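Local structure of archaeal actin homolog (Thermoplasma acidophilum, 2FSJ) at residues A[136-139]-A[140-144]. The protein polymerizes in the presence of nucleoside triphosphate, optimally ATP, into bundles of helical actin-like filaments. Sequence-based numbering, arbitrary orientation.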
loop_
_atom_site.group_PDB
_atom_site.type_symbol
_atom_site.label_atom_id
_atom_site.label_comp_id
_atom_site.label_asym_id
_atom_site.label_seq_id
_atom_site.Cartn_x
_atom_site.Cartn_y
_atom_site.Cartn_z
ATOM N N GLU A 136 -8.909 -12.801 5.844
ATOM C CA GLU A 136 -9.215 -11.582 5.081
ATOM C C GLU A 136 -9.725 -11.937 3.684
ATOM O O GLU A 136 -10.546 -11.205 3.149
ATOM C CB GLU A 136 -7.997 -10.666 4.975
ATOM C CG GLU A 136 -7.589 -10.019 6.256
ATOM C CD GLU A 136 -8.612 -9.034 6.787
ATOM O OE1 GLU A 136 -9.388 -8.487 5.998
ATOM O OE2 GLU A 136 -8.623 -8.831 7.996
ATOM N N VAL A 137 -9.236 -13.005 3.070
ATOM C CA VAL A 137 -9.752 -13.410 1.745
ATOM C C VAL A 137 -11.234 -13.817 1.869
ATOM O O VAL A 137 -12.073 -13.333 1.097
ATOM C CB VAL A 137 -8.930 -14.521 1.060
ATOM C CG1 VAL A 137 -9.661 -15.071 -0.158
ATOM C CG2 VAL A 137 -7.558 -14.025 0.619
ATOM N N LYS A 138 -11.559 -14.652 2.858
ATOM C CA LYS A 138 -12.932 -15.074 3.099
ATOM C C LYS A 138 -13.837 -13.844 3.333
ATOM O O LYS A 138 -14.878 -13.702 2.652
ATOM C CB LYS A 138 -12.995 -16.034 4.294
ATOM C CG LYS A 138 -14.421 -16.451 4.688
ATOM C CD LYS A 138 -14.454 -17.379 5.889
ATOM C CE LYS A 138 -15.877 -17.982 6.120
ATOM N NZ LYS A 138 -16.771 -17.023 6.740
ATOM N N ALA A 139 -13.423 -12.943 4.221
ATOM C CA ALA A 139 -14.193 -11.722 4.524
ATOM C C ALA A 139 -14.425 -10.844 3.284
ATOM O O ALA A 139 -15.517 -10.291 3.113
ATOM C CB ALA A 139 -13.550 -10.906 5.631
ATOM N N ALA A 140 -13.377 -10.708 2.460
ATOM C CA ALA A 140 -13.401 -9.857 1.263
ATOM C C ALA A 140 -14.372 -10.413 0.232
ATOM O O ALA A 140 -15.198 -9.681 -0.361
ATOM C CB ALA A 140 -12.040 -9.733 0.664
ATOM N N LYS A 141 -14.305 -11.707 0.031
ATOM C CA LYS A 141 -15.206 -12.380 -0.892
ATOM C C LYS A 141 -16.652 -12.206 -0.412
ATOM O O LYS A 141 -17.551 -11.902 -1.209
ATOM C CB LYS A 141 -14.806 -13.846 -1.045
ATOM C CG LYS A 141 -13.694 -14.050 -2.004
ATOM C CD LYS A 141 -13.154 -15.475 -1.984
ATOM C CE LYS A 141 -12.184 -15.675 -3.114
ATOM N NZ LYS A 141 -12.147 -17.098 -3.563
ATOM N N GLU A 142 -16.887 -12.361 0.883
ATOM C CA GLU A 142 -18.236 -12.218 1.408
ATOM C C GLU A 142 -18.770 -10.789 1.256
ATOM O O GLU A 142 -19.958 -10.584 1.011
ATOM C CB GLU A 142 -18.284 -12.694 2.873
ATOM C CG GLU A 142 -18.156 -14.217 2.930
ATOM C CD GLU A 142 -17.896 -14.778 4.322
ATOM O OE1 GLU A 142 -17.981 -14.011 5.304
ATOM O OE2 GLU A 142 -17.641 -16.002 4.413
ATOM N N ALA A 143 -17.875 -9.810 1.406
ATOM C CA ALA A 143 -18.226 -8.408 1.359
ATOM C C ALA A 143 -18.459 -7.943 -0.062
ATOM O O ALA A 143 -19.269 -7.048 -0.259
ATOM C CB ALA A 143 -17.128 -7.532 2.020
ATOM N N LEU A 144 -17.752 -8.542 -1.032
ATOM C CA LEU A 144 -17.596 -7.952 -2.361
ATOM C C LEU A 144 -18.010 -8.780 -3.523
ATOM O O LEU A 144 -18.468 -8.223 -4.521
ATOM C CB LEU A 144 -16.151 -7.472 -2.603
ATOM C CG LEU A 144 -15.577 -6.419 -1.672
ATOM C CD1 LEU A 144 -14.064 -6.313 -1.981
ATOM C CD2 LEU A 144 -16.320 -5.058 -1.819
#
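K138 and E142 form an i to i+4 salt bridge on the outer face of amphipathic helix 133-144, in the N-terminal domain of this actin fold. Four backbone i+4 bonds link 136-139 to 140-144. All four N to O distances are 3.0 Å, but the N-H...O angle falls from 167° at K141 N to V137 O to 141° at A143 N to A139 O.

The tightly packed side is the one turned to the sheet. A140 is buried; its CB lies 3.3 Å from E136 O and packs against L95 and L166, while V137 rests on M168 and L144 on I163 of strand 158-170. At the border of this face V137 and K141 run side by side, with V137 CG1 3.9 Å from K141 CE. E136 OE2 makes a salt bridge with R94.

The solvent side has little packing: K138, K141 and E142 are exposed, and the side-chain link between the two segments there is one salt bridge. The K138 chain leaves the helix extended and bends only at its last torsion (chi4 -77°), which turns NZ toward E142 OE2. There NZ meets the syn lone pair of OE2 at 2.7 Å, whereas E142 OE1 stays 3.5 Å from K138 NZ.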